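Local coordinates for protein T cell receptor mu chain (Monodelphis domestica, PDB 7L15) that pairs with a gamma chain in the marsupial gamma mu T cell receptor and probably takes part in antigen recognition through its variable domain, at residues Gly23-Gly29 with Val126-Pro132; Pro138-Arg144 with Ile212-His216; Leu62-Ser67 with Ile77-Arg81; Phe156-Leu161 with Lys206-Lys210. All coordinates share one frame; numbering follows the deposited sequence. Where two conformers were deposited one is given.

Interaction 1: Gly23-Gly29 with Val126-Pro132; sequences GGTYQAG and VIVEPRP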
loop_
_atom_site.group_PDB
_atom_site.type_symbol
_atom_site.label_atom_id
_atom_site.label_comp_id
_atom_site.label_asym_id
_atom_site.label_seq_id
_atom_site.Cartn_x
_atom_site.Cartn_y
_atom_site.Cartn_z
ATOM N N GLY A 23 18.529 -5.741 -2.810
ATOM C CA GLY A 23 17.486 -5.463 -1.840
ATOM C C GLY A 23 17.892 -5.876 -0.434
ATOM O O GLY A 23 18.932 -6.491 -0.215
ATOM N N GLY A 24 17.052 -5.508 0.533
ATOM C CA GLY A 24 17.258 -5.880 1.918
ATOM C C GLY A 24 16.702 -4.808 2.841
ATOM O O GLY A 24 15.856 -4.008 2.452
ATOM N N THR A 25 17.192 -4.799 4.070
ATOM C CA THR A 25 16.738 -3.822 5.057
ATOM C C THR A 25 17.778 -2.727 5.195
ATOM O O THR A 25 18.960 -3.011 5.391
ATOM C CB THR A 25 16.478 -4.483 6.401
ATOM O OG1 THR A 25 15.463 -5.463 6.228
ATOM C CG2 THR A 25 16.004 -3.453 7.447
ATOM N N TYR A 26 17.346 -1.486 5.018
ATOM C CA TYR A 26 18.228 -0.335 5.049
ATOM C C TYR A 26 17.801 0.599 6.171
ATOM O O TYR A 26 16.635 0.624 6.573
ATOM C CB TYR A 26 18.211 0.417 3.710
ATOM C CG TYR A 26 18.909 -0.318 2.571
ATOM C CD1 TYR A 26 18.277 -1.371 1.891
ATOM C CD2 TYR A 26 20.183 0.062 2.152
ATOM C CE1 TYR A 26 18.913 -2.041 0.845
ATOM C CE2 TYR A 26 20.820 -0.601 1.121
ATOM C CZ TYR A 26 20.185 -1.650 0.473
ATOM O OH TYR A 26 20.841 -2.287 -0.548
ATOM N N GLN A 27 18.750 1.369 6.672
ATOM C CA GLN A 27 18.455 2.415 7.636
ATOM C C GLN A 27 18.174 3.707 6.891
ATOM O O GLN A 27 18.839 4.015 5.893
ATOM C CB GLN A 27 19.626 2.623 8.602
ATOM C CG GLN A 27 19.972 1.397 9.434
ATOM C CD GLN A 27 21.226 1.601 10.266
ATOM O OE1 GLN A 27 21.774 2.709 10.345
ATOM N NE2 GLN A 27 21.693 0.530 10.886
ATOM N N ALA A 28 17.197 4.461 7.393
ATOM C CA ALA A 28 16.911 5.781 6.859
ATOM C C ALA A 28 18.171 6.639 6.836
ATOM O O ALA A 28 19.028 6.543 7.722
ATOM C CB ALA A 28 15.816 6.460 7.695
ATOM N N GLY A 29 18.281 7.480 5.808
ATOM C CA GLY A 29 19.475 8.266 5.575
ATOM C C GLY A 29 20.528 7.579 4.734
ATOM O O GLY A 29 21.395 8.258 4.167
ATOM N N VAL A 126 12.893 -3.904 -0.792
ATOM C CA VAL A 126 13.623 -2.967 0.052
ATOM C C VAL A 126 12.760 -2.601 1.244
ATOM O O VAL A 126 11.605 -2.185 1.082
ATOM C CB VAL A 126 14.045 -1.713 -0.726
ATOM C CG1 VAL A 126 14.536 -0.632 0.233
ATOM C CG2 VAL A 126 15.091 -2.092 -1.762
ATOM N N ILE A 127 13.329 -2.747 2.434
ATOM C CA ILE A 127 12.690 -2.348 3.686
ATOM C C ILE A 127 13.537 -1.246 4.304
ATOM O O ILE A 127 14.713 -1.461 4.614
ATOM C CB ILE A 127 12.547 -3.526 4.663
ATOM C CG1 ILE A 127 11.646 -4.613 4.080
ATOM C CG2 ILE A 127 11.961 -3.056 5.990
ATOM C CD1 ILE A 127 11.830 -5.945 4.778
ATOM N N VAL A 128 12.952 -0.071 4.483
ATOM C CA VAL A 128 13.637 1.025 5.145
ATOM C C VAL A 128 13.127 1.082 6.576
ATOM O O VAL A 128 11.915 1.032 6.823
ATOM C CB VAL A 128 13.410 2.359 4.415
ATOM C CG1 VAL A 128 14.221 3.488 5.096
ATOM C CG2 VAL A 128 13.837 2.234 2.937
ATOM N N GLU A 129 14.041 1.154 7.520
ATOM C CA GLU A 129 13.669 1.243 8.920
ATOM C C GLU A 129 14.382 2.436 9.528
ATOM O O GLU A 129 15.339 2.951 8.945
ATOM C CB GLU A 129 14.006 -0.050 9.668
ATOM C CG GLU A 129 15.471 -0.319 9.805
ATOM C CD GLU A 129 15.734 -1.684 10.424
ATOM O OE1 GLU A 129 16.929 -2.025 10.590
ATOM O OE2 GLU A 129 14.740 -2.402 10.733
ATOM N N PRO A 130 13.897 2.944 10.656
ATOM C CA PRO A 130 14.517 4.133 11.242
ATOM C C PRO A 130 15.973 3.893 11.600
ATOM O O PRO A 130 16.388 2.777 11.926
ATOM C CB PRO A 130 13.677 4.404 12.498
ATOM C CG PRO A 130 12.640 3.319 12.559
ATOM C CD PRO A 130 12.572 2.664 11.234
ATOM N N ARG A 131 16.761 4.954 11.518
ATOM C CA ARG A 131 18.147 4.824 11.911
ATOM C C ARG A 131 18.218 4.729 13.433
ATOM O O ARG A 131 17.426 5.371 14.131
ATOM C CB ARG A 131 18.993 5.975 11.370
ATOM C CG ARG A 131 19.150 7.151 12.253
ATOM C CD ARG A 131 18.666 8.397 11.537
ATOM N NE ARG A 131 19.627 8.896 10.559
ATOM C CZ ARG A 131 19.287 9.620 9.496
ATOM N NH1 ARG A 131 18.009 9.899 9.269
ATOM N NH2 ARG A 131 20.220 10.051 8.652
ATOM N N PRO A 132 19.099 3.885 13.971
ATOM C CA PRO A 132 19.182 3.738 15.424
ATOM C C PRO A 132 19.524 5.059 16.093
ATOM O O PRO A 132 20.160 5.944 15.511
ATOM C CB PRO A 132 20.295 2.701 15.608
ATOM C CG PRO A 132 20.264 1.900 14.330
ATOM C CD PRO A 132 20.003 2.952 13.282
#

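Interaction 2: Pro138-Arg144 with Ile212-His216; sequences PSVFLVR and IHMSH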
loop_
_atom_site.group_PDB
_atom_site.type_symbol
_atom_site.label_atom_id
_atom_site.label_comp_id
_atom_site.label_asym_id
_atom_site.label_seq_id
_atom_site.Cartn_x
_atom_site.Cartn_y
_atom_site.Cartn_z
ATOM N N PRO A 138 8.669 4.212 26.292
ATOM C CA PRO A 138 7.363 4.742 25.892
ATOM C C PRO A 138 6.591 5.309 27.069
ATOM O O PRO A 138 6.874 5.022 28.239
ATOM C CB PRO A 138 6.643 3.513 25.335
ATOM C CG PRO A 138 7.218 2.365 26.136
ATOM C CD PRO A 138 8.688 2.735 26.290
ATOM N N SER A 139 5.604 6.133 26.733
ATOM C CA SER A 139 4.518 6.464 27.644
ATOM C C SER A 139 3.307 5.612 27.283
ATOM O O SER A 139 3.198 5.107 26.163
ATOM C CB SER A 139 4.168 7.956 27.574
ATOM O OG SER A 139 4.234 8.424 26.238
ATOM N N VAL A 140 2.409 5.426 28.255
ATOM C CA VAL A 140 1.312 4.475 28.118
ATOM C C VAL A 140 0.003 5.153 28.509
ATOM O O VAL A 140 -0.108 5.716 29.601
ATOM C CB VAL A 140 1.556 3.214 28.971
ATOM C CG1 VAL A 140 0.403 2.250 28.843
ATOM C CG2 VAL A 140 2.864 2.545 28.549
ATOM N N PHE A 141 -0.995 5.071 27.630
ATOM C CA PHE A 141 -2.289 5.691 27.868
ATOM C C PHE A 141 -3.390 4.689 27.597
ATOM O O PHE A 141 -3.360 4.005 26.569
ATOM C CB PHE A 141 -2.472 6.919 26.979
ATOM C CG PHE A 141 -1.321 7.862 27.049
ATOM C CD1 PHE A 141 -1.231 8.788 28.083
ATOM C CD2 PHE A 141 -0.312 7.810 26.108
ATOM C CE1 PHE A 141 -0.132 9.659 28.168
ATOM C CE2 PHE A 141 0.778 8.689 26.179
ATOM C CZ PHE A 141 0.864 9.614 27.210
ATOM N N LEU A 142 -4.365 4.619 28.506
ATOM C CA LEU A 142 -5.563 3.819 28.297
ATOM C C LEU A 142 -6.661 4.683 27.696
ATOM O O LEU A 142 -6.859 5.829 28.111
ATOM C CB LEU A 142 -6.053 3.213 29.613
ATOM C CG LEU A 142 -5.353 1.981 30.175
ATOM C CD1 LEU A 142 -5.849 1.729 31.593
ATOM C CD2 LEU A 142 -5.650 0.795 29.286
ATOM N N VAL A 143 -7.371 4.130 26.712
ATOM C CA VAL A 143 -8.515 4.797 26.109
ATOM C C VAL A 143 -9.621 3.770 25.960
ATOM O O VAL A 143 -9.364 2.595 25.675
ATOM C CB VAL A 143 -8.195 5.425 24.732
ATOM C CG1 VAL A 143 -9.308 6.405 24.337
ATOM C CG2 VAL A 143 -6.822 6.095 24.736
ATOM N N ARG A 144 -10.858 4.226 26.117
ATOM C CA ARG A 144 -12.027 3.361 26.124
ATOM C C ARG A 144 -13.087 3.878 25.162
ATOM O O ARG A 144 -13.215 5.080 24.936
ATOM C CB ARG A 144 -12.641 3.265 27.519
ATOM C CG ARG A 144 -12.562 1.902 28.127
ATOM C CD ARG A 144 -13.464 1.824 29.341
ATOM N NE ARG A 144 -13.281 0.574 30.067
ATOM C CZ ARG A 144 -12.454 0.426 31.097
ATOM N NH1 ARG A 144 -11.730 1.451 31.528
ATOM N NH2 ARG A 144 -12.354 -0.750 31.695
ATOM N N ILE A 212 6.377 -0.202 32.303
ATOM C CA ILE A 212 5.557 1.005 32.275
ATOM C C ILE A 212 4.111 0.554 32.195
ATOM O O ILE A 212 3.807 -0.483 31.595
ATOM C CB ILE A 212 5.892 1.942 31.094
ATOM C CG1 ILE A 212 7.402 2.173 30.960
ATOM C CG2 ILE A 212 5.167 3.273 31.248
ATOM C CD1 ILE A 212 8.078 1.198 30.023
ATOM N N HIS A 213 3.216 1.329 32.803
ATOM C CA HIS A 213 1.827 0.899 32.875
ATOM C C HIS A 213 0.913 2.075 33.191
ATOM O O HIS A 213 1.339 3.087 33.752
ATOM C CB HIS A 213 1.645 -0.199 33.929
ATOM C CG HIS A 213 1.786 0.288 35.338
ATOM N ND1 HIS A 213 2.986 0.261 36.016
ATOM C CD2 HIS A 213 0.880 0.808 36.198
ATOM C CE1 HIS A 213 2.814 0.749 37.232
ATOM N NE2 HIS A 213 1.545 1.086 37.367
ATOM N N MET A 214 -0.360 1.908 32.821
ATOM C CA MET A 214 -1.481 2.722 33.272
ATOM C C MET A 214 -2.630 1.792 33.655
ATOM O O MET A 214 -2.834 0.753 33.020
ATOM C CB MET A 214 -1.942 3.714 32.187
ATOM C CG MET A 214 -3.134 4.588 32.618
ATOM S SD MET A 214 -3.308 6.104 31.630
ATOM C CE MET A 214 -5.054 6.153 31.261
ATOM N N SER A 215 -3.379 2.153 34.692
ATOM C CA SER A 215 -4.559 1.387 35.069
ATOM C C SER A 215 -5.722 2.320 35.342
ATOM O O SER A 215 -5.546 3.405 35.898
ATOM C CB SER A 215 -4.348 0.502 36.324
ATOM O OG SER A 215 -3.014 0.484 36.797
ATOM N N HIS A 216 -6.911 1.887 34.953
ATOM C CA HIS A 216 -8.150 2.521 35.370
ATOM C C HIS A 216 -8.740 1.628 36.454
ATOM O O HIS A 216 -9.215 0.526 36.163
ATOM C CB HIS A 216 -9.105 2.696 34.190
ATOM C CG HIS A 216 -8.780 3.867 33.314
ATOM N ND1 HIS A 216 -9.384 4.072 32.090
ATOM C CD2 HIS A 216 -7.920 4.901 33.487
ATOM C CE1 HIS A 216 -8.911 5.180 31.549
ATOM N NE2 HIS A 216 -8.027 5.706 32.379
#

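Interaction 3: Leu62-Ser67 with Ile77-Arg81; sequences LTGLNS and ITSSR. With NAG (2-acetamido-2-deoxy-beta-D-glucopyranose), chain D.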
loop_
_atom_site.group_PDB
_atom_site.type_symbol
_atom_site.label_atom_id
_atom_site.label_comp_id
_atom_site.label_asym_id
_atom_site.label_seq_id
_atom_site.Cartn_x
_atom_site.Cartn_y
_atom_site.Cartn_z
ATOM N N LEU A 62 10.517 5.777 -11.339
ATOM C CA LEU A 62 11.561 6.449 -10.576
ATOM C C LEU A 62 12.606 7.117 -11.450
ATOM O O LEU A 62 12.988 8.259 -11.180
ATOM C CB LEU A 62 12.273 5.459 -9.651
ATOM C CG LEU A 62 11.443 4.738 -8.604
ATOM C CD1 LEU A 62 12.374 3.870 -7.810
ATOM C CD2 LEU A 62 10.732 5.734 -7.732
ATOM N N THR A 63 13.110 6.407 -12.461
ATOM C CA THR A 63 14.215 6.864 -13.295
ATOM C C THR A 63 14.368 5.883 -14.450
ATOM O O THR A 63 13.871 4.759 -14.391
ATOM C CB THR A 63 15.524 6.968 -12.498
ATOM O OG1 THR A 63 16.613 7.284 -13.377
ATOM C CG2 THR A 63 15.818 5.675 -11.787
ATOM N N GLY A 64 15.041 6.330 -15.512
ATOM C CA GLY A 64 15.288 5.457 -16.647
ATOM C C GLY A 64 16.408 6.006 -17.494
ATOM O O GLY A 64 16.873 7.127 -17.281
ATOM N N LEU A 65 16.848 5.205 -18.464
ATOM C CA LEU A 65 17.969 5.651 -19.281
ATOM C C LEU A 65 18.073 4.821 -20.547
ATOM O O LEU A 65 17.581 3.689 -20.624
ATOM C CB LEU A 65 19.296 5.590 -18.512
ATOM C CG LEU A 65 19.982 4.242 -18.276
ATOM C CD1 LEU A 65 21.412 4.433 -17.788
ATOM C CD2 LEU A 65 19.213 3.385 -17.294
ATOM N N ASN A 66 18.695 5.434 -21.551
ATOM C CA ASN A 66 19.203 4.738 -22.725
ATOM C C ASN A 66 20.626 5.252 -22.945
ATOM O O ASN A 66 21.242 5.867 -22.064
ATOM C CB ASN A 66 18.287 4.923 -23.943
ATOM C CG ASN A 66 18.063 6.383 -24.311
ATOM O OD1 ASN A 66 18.983 7.202 -24.292
ATOM N ND2 ASN A 66 16.815 6.709 -24.654
ATOM N N SER A 67 21.168 5.015 -24.141
ATOM C CA SER A 67 22.564 5.347 -24.390
ATOM C C SER A 67 22.792 6.844 -24.554
ATOM O O SER A 67 23.938 7.284 -24.444
ATOM C CB SER A 67 23.098 4.608 -25.636
ATOM O OG SER A 67 22.461 5.058 -26.819
ATOM N N ILE A 77 17.661 10.589 -6.789
ATOM C CA ILE A 77 17.503 9.327 -7.519
ATOM C C ILE A 77 18.268 9.401 -8.838
ATOM O O ILE A 77 18.100 10.360 -9.602
ATOM C CB ILE A 77 16.019 9.045 -7.800
ATOM C CG1 ILE A 77 15.231 8.956 -6.485
ATOM C CG2 ILE A 77 15.850 7.793 -8.713
ATOM C CD1 ILE A 77 13.784 8.551 -6.650
ATOM N N THR A 78 19.098 8.393 -9.121
ATOM C CA THR A 78 19.812 8.347 -10.398
ATOM C C THR A 78 19.978 6.897 -10.845
ATOM O O THR A 78 19.844 5.956 -10.061
ATOM C CB THR A 78 21.201 9.023 -10.340
ATOM O OG1 THR A 78 21.967 8.450 -9.284
ATOM C CG2 THR A 78 21.105 10.545 -10.104
ATOM N N SER A 79 20.279 6.726 -12.126
ATOM C CA SER A 79 20.571 5.413 -12.669
ATOM C C SER A 79 21.780 5.519 -13.591
ATOM O O SER A 79 22.157 6.604 -14.024
ATOM C CB SER A 79 19.361 4.835 -13.406
ATOM O OG SER A 79 18.895 5.759 -14.364
ATOM N N SER A 80 22.403 4.383 -13.873
ATOM C CA SER A 80 23.596 4.382 -14.707
ATOM C C SER A 80 23.758 2.996 -15.309
ATOM O O SER A 80 23.062 2.046 -14.929
ATOM C CB SER A 80 24.835 4.784 -13.902
ATOM O OG SER A 80 25.008 3.912 -12.799
ATOM N N ARG A 81 24.721 2.890 -16.229
ATOM C CA ARG A 81 24.898 1.734 -17.099
ATOM C C ARG A 81 26.339 1.239 -17.089
ATOM O O ARG A 81 27.280 2.037 -17.052
ATOM C CB ARG A 81 24.523 2.087 -18.529
ATOM C CG ARG A 81 23.318 1.360 -19.029
ATOM C CD ARG A 81 22.759 2.011 -20.276
ATOM N NE ARG A 81 23.672 1.933 -21.408
ATOM C CZ ARG A 81 23.280 1.741 -22.666
ATOM N NH1 ARG A 81 21.993 1.588 -22.937
ATOM N NH2 ARG A 81 24.172 1.697 -23.651
HETATM C C1 NAG D . 16.403 8.034 -25.058
HETATM C C2 NAG D . 16.129 8.042 -26.581
HETATM C C3 NAG D . 15.612 9.409 -27.032
HETATM C C4 NAG D . 14.419 9.825 -26.184
HETATM C C5 NAG D . 14.848 9.834 -24.722
HETATM C C6 NAG D . 13.768 10.285 -23.765
HETATM C C7 NAG D . 17.508 6.471 -27.872
HETATM C C8 NAG D . 18.818 6.255 -28.566
HETATM N N2 NAG D . 17.329 7.675 -27.317
HETATM O O3 NAG D . 15.233 9.366 -28.403
HETATM O O4 NAG D . 13.934 11.102 -26.583
HETATM O O5 NAG D . 15.233 8.504 -24.345
HETATM O O6 NAG D . 12.640 9.424 -23.788
HETATM O O7 NAG D . 16.646 5.599 -27.822
#

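Interaction 4: Phe156-Leu161 with Lys206-Lys210; sequences FYPKEL and KHLGK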
loop_
_atom_site.group_PDB
_atom_site.type_symbol
_atom_site.label_atom_id
_atom_site.label_comp_id
_atom_site.label_asym_id
_atom_site.label_seq_id
_atom_site.Cartn_x
_atom_site.Cartn_y
_atom_site.Cartn_z
ATOM N N PHE A 156 8.757 5.032 21.417
ATOM C CA PHE A 156 9.766 4.189 22.019
ATOM C C PHE A 156 10.752 3.759 20.951
ATOM O O PHE A 156 10.454 3.766 19.757
ATOM C CB PHE A 156 9.152 2.969 22.706
ATOM C CG PHE A 156 8.204 2.181 21.851
ATOM C CD1 PHE A 156 6.880 2.577 21.719
ATOM C CD2 PHE A 156 8.624 1.023 21.214
ATOM C CE1 PHE A 156 5.998 1.839 20.949
ATOM C CE2 PHE A 156 7.748 0.275 20.442
ATOM C CZ PHE A 156 6.434 0.687 20.303
ATOM N N TYR A 157 11.939 3.389 21.400
ATOM C CA TYR A 157 12.946 2.887 20.521
ATOM C C TYR A 157 13.849 2.075 21.439
ATOM O O TYR A 157 14.133 2.535 22.555
ATOM C CB TYR A 157 13.734 3.997 19.812
ATOM C CG TYR A 157 14.656 3.369 18.794
ATOM C CD1 TYR A 157 14.177 3.014 17.534
ATOM C CD2 TYR A 157 15.973 3.047 19.118
ATOM C CE1 TYR A 157 14.993 2.381 16.602
ATOM C CE2 TYR A 157 16.812 2.403 18.175
ATOM C CZ TYR A 157 16.303 2.082 16.922
ATOM O OH TYR A 157 17.096 1.454 15.986
ATOM N N PRO A 158 14.306 0.877 21.024
ATOM C CA PRO A 158 13.987 0.159 19.784
ATOM C C PRO A 158 12.564 -0.444 19.810
ATOM O O PRO A 158 11.839 -0.302 20.805
ATOM C CB PRO A 158 15.062 -0.948 19.737
ATOM C CG PRO A 158 15.312 -1.256 21.200
ATOM C CD PRO A 158 15.174 0.075 21.912
ATOM N N LYS A 159 12.191 -1.146 18.737
ATOM C CA LYS A 159 10.801 -1.541 18.519
ATOM C C LYS A 159 10.362 -2.717 19.381
ATOM O O LYS A 159 9.157 -2.898 19.567
ATOM C CB LYS A 159 10.562 -1.902 17.037
ATOM C CG LYS A 159 11.124 -3.260 16.640
ATOM C CD LYS A 159 11.084 -3.507 15.138
ATOM C CE LYS A 159 12.405 -3.146 14.491
ATOM N NZ LYS A 159 12.770 -4.068 13.374
ATOM N N GLU A 160 11.287 -3.536 19.878
ATOM C CA GLU A 160 10.896 -4.707 20.652
ATOM C C GLU A 160 10.231 -4.270 21.958
ATOM O O GLU A 160 10.797 -3.470 22.721
ATOM C CB GLU A 160 12.105 -5.605 20.934
ATOM C CG GLU A 160 12.702 -6.262 19.689
ATOM C CD GLU A 160 13.540 -5.301 18.854
ATOM O OE1 GLU A 160 14.012 -4.295 19.415
ATOM O OE2 GLU A 160 13.716 -5.554 17.640
ATOM N N LEU A 161 9.014 -4.767 22.201
ATOM C CA LEU A 161 8.365 -4.600 23.497
ATOM C C LEU A 161 7.363 -5.725 23.701
ATOM O O LEU A 161 7.001 -6.451 22.774
ATOM C CB LEU A 161 7.680 -3.227 23.649
ATOM C CG LEU A 161 6.735 -2.624 22.594
ATOM C CD1 LEU A 161 5.982 -3.667 21.797
ATOM C CD2 LEU A 161 5.738 -1.668 23.217
ATOM N N LYS A 206 6.525 -3.710 28.756
ATOM C CA LYS A 206 7.903 -4.018 29.105
ATOM C C LYS A 206 8.778 -3.611 27.932
ATOM O O LYS A 206 8.517 -4.002 26.789
ATOM C CB LYS A 206 8.074 -5.502 29.440
ATOM C CG LYS A 206 7.759 -5.836 30.894
ATOM C CD LYS A 206 7.388 -7.299 31.064
ATOM C CE LYS A 206 7.504 -7.750 32.517
ATOM N NZ LYS A 206 8.237 -9.054 32.650
ATOM N N HIS A 207 9.789 -2.802 28.208
ATOM C CA HIS A 207 10.617 -2.251 27.149
ATOM C C HIS A 207 11.992 -2.026 27.750
ATOM O O HIS A 207 12.112 -1.319 28.756
ATOM C CB HIS A 207 10.004 -0.955 26.603
ATOM C CG HIS A 207 10.796 -0.331 25.496
ATOM N ND1 HIS A 207 11.633 0.745 25.698
ATOM C CD2 HIS A 207 10.884 -0.638 24.178
ATOM C CE1 HIS A 207 12.210 1.068 24.551
ATOM N NE2 HIS A 207 11.770 0.246 23.612
ATOM N N LEU A 208 13.003 -2.687 27.177
ATOM C CA LEU A 208 14.393 -2.616 27.652
ATOM C C LEU A 208 14.485 -2.946 29.132
ATOM O O LEU A 208 15.207 -2.299 29.888
ATOM C CB LEU A 208 15.008 -1.238 27.376
ATOM C CG LEU A 208 15.029 -0.887 25.892
ATOM C CD1 LEU A 208 15.560 0.502 25.713
ATOM C CD2 LEU A 208 15.858 -1.894 25.101
ATOM N N GLY A 209 13.731 -3.953 29.553
ATOM C CA GLY A 209 13.760 -4.357 30.943
ATOM C C GLY A 209 13.113 -3.405 31.924
ATOM O O GLY A 209 13.191 -3.657 33.131
ATOM N N LYS A 210 12.501 -2.313 31.460
ATOM C CA LYS A 210 11.718 -1.427 32.314
ATOM C C LYS A 210 10.238 -1.723 32.111
ATOM O O LYS A 210 9.811 -2.101 31.019
ATOM C CB LYS A 210 11.998 0.047 32.001
HETATM O O HOH W 1 12.730 -4.024 24.744
#

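Interaction 1: Gly23-Gly29 with Val126-Pro132
Gly24 to Gln27 pair in parallel with Val126 to Glu129, the first strand joined to the last as in immunoglobulin V domains, where strand A' lies alongside strand G. Backbone hydrogen bonds form the ladder: Ile127 N donates to Gly24 O (2.8 Å), Tyr26 N to Ile127 O (2.7 Å), Glu129 N to Tyr26 O and Ala28 N to Glu129 O. Each of these four carbonyls also receives a CA-H, from Val126, Thr25, Val128 and Gln27, the shortest being Thr25 CA to Ile127 O at 3.1 Å.

Apolar contacts are few: on the face shared with Val126 and Val128, Tyr26 lays CD1 4.2 Å from Val126 CG1, while its hydroxyl is hydrogen-bonded to Gly22 O. On the other face a methyl packs on a carboxylate: Thr25 turns CG2 anti to its own N and sets it 3.5 Å from Glu129 CD, the side chains crossing at about a right angle. Glu129 OE2 makes a long, weak ion pair with Lys159.

Beyond the ladder, Gln27 lays its amide against the Pro132 ring, with Gln27 OE1 3.4 Å from Pro132 CD. The Arg131 chain bends at chi2 and chi3, which brings its guanidinium face over Ala28 O, 3.6 Å from CZ.

Interaction 2: Pro138-Arg144 with Ile212-His216
Val140 and Met214 lie on two edge strands that run nearly parallel, 22° apart with axes 6.1 Å from each other at closest approach, too far for a backbone ladder, so side chains fill the interval. Val140 points CG2 at Ile212 CG2 (3.6 Å), and the far end of Ile212 puts CD1 against the Pro138 ring.

Met214 supplies the middle of the contact. Its CG stands anti to the backbone N (chi1 180°), directing the thioether across to the opposing strand; there SD accepts a weak hydrogen bond from Leu142 N at 3.6 Å. A bend at chi3 then carries CE to Leu142 CB (3.5 Å). Leu142 CD1 rests against His216 N (3.5 Å). In one of the two His216 conformers, Leu142 CB also lies over a face of the His216 ring, 4.2 Å from its centroid, and Arg144 passes the edge of that ring with its guanidinium nearly coplanar. Arg144 NH2 makes weak hydrogen bonds to Asp199 O and Gly196 O.

Outward from the contact, Ser139, Phe141 and Val143 meet the T cell receptor gamma chain. The arrangement is that of strands A and G closing one side of the sandwich in a C1-type immunoglobulin domain.

Interaction 3: Leu62-Ser67 with Ile77-Arg81
Ser79 OG donates a hydrogen bond to Thr63 OG1 (2.9 Å), the one polar bond made between the segments. The hydroxyl of Thr63 stands anti to its backbone N (chi1 174°), which points it at the serine and leaves CG2 to meet Ile77 CG2 at 3.7 Å. Next along, Leu65 reaches across with both methyls: CD2 comes to 3.8 Å from Ser79 OG, while CD1 lies against Arg81 CD (3.7 Å), the two side chains crossing at a slant. A bend at chi3, about CG-CD, then brings one face of the Arg81 guanidinium over the Ser67 backbone, with Ser67 CB 3.7 Å from Arg81 NH2.

These groups are held from outside. Thr63 OG1 has a second hydrogen-bond partner in Asp71 O, so the hydroxyl pair is tied to the neighbouring strand 70-72. Arg81 is fixed by a salt bridge from NE to Asp83 and by a hydrogen bond from NH1 to Lys44 O. Asn66 points its CB away from Ile77-Arg81 and carries a glycan, its ND2 bound covalently to NAG C1 (1.4 Å). The same amide is fixed by Gln47 OE1 at ND2 and by the backbone N of Ser68 and Ser69 at OD1; Ser68 OG is hydrogen-bonded to the sugar.

In the V-type immunoglobulin sandwich the segments belong to strands C' and D, whose axes are 6.5 Å apart at closest approach and diverge by 25°. Strand 60-65 pairs with 48-53 and 70-72, strand 77-82 with 87-92, whose Leu90 touches Thr63 and Ile88 Arg81.

Interaction 4: Phe156-Leu161 with Lys206-Lys210
Lys206 meets the loop through its backbone: its carbonyl O lies 3.3 Å from Leu161 CB and takes a CA-H contact from Leu161, while the lysine side chain leads away.

His207 does most of the work. Its ring, with CG anti to the backbone N (chi1 -179°), slots into the bend made by Phe156 to Glu160. NE2 donates to Pro158 O at 2.9 Å, with the acceptor practically in the ring plane and the donor in the carbonyl plane. Two further carbonyls approach ring carbons: Tyr157 O is 3.1 Å from CE1, and Glu160 O is 3.2 Å from CD2. Phe156 covers one face with its CB, 4.1 Å from the His207 ring centroid. The Phe156 ring also turns its edge toward the His207 ring in an offset edge-to-face pair with planes at 72°. Leu208 CG lies over the opposite face.

The bend receiving the ring contains the cis Tyr157-Pro158 peptide that follows strand B, a familiar element of C1-set immunoglobulin domains, and the histidine lies near the end of strand F, four residues after Cys203 of the Cys151-Cys203 disulfide.

Leu208 reaches the Pro158 ring, Leu208 CD2 to Pro158 CD at 3.8 Å, and its N donates to a water that in turn donates to Glu160 O, bridging the segments. With Gly209 it occupies the corners of a type I' turn between strands F and G, where both residues have positive phi. Lys210 closes that hairpin through paired backbone hydrogen bonds with His207, its N to His207 O at 2.9 Å.

From the N terminus, Gly23-Gly29 waits about a hundred residues for Val126-Pro132, so interaction 1 closes a loop over most of the variable domain. Interaction 3, nested inside it, is a short closure bringing strands 60-65 and 77-82 together. The chain then enters the constant domain, where Pro138-Arg144 and Ile212-His216 join its first and last strands in interaction 2. Interaction 4 nests within that loop and ties the segment after strand 148-156 to the end of strand 201-207 and the turn leading into strand 210-216. Pro138 packs on His207 and Phe156, linking interactions 2 and 4. Between domains, Pro132 of interaction 1 touches Tyr157 of interaction 4. Interactions 2 and 3 have centres about 50 Å apart.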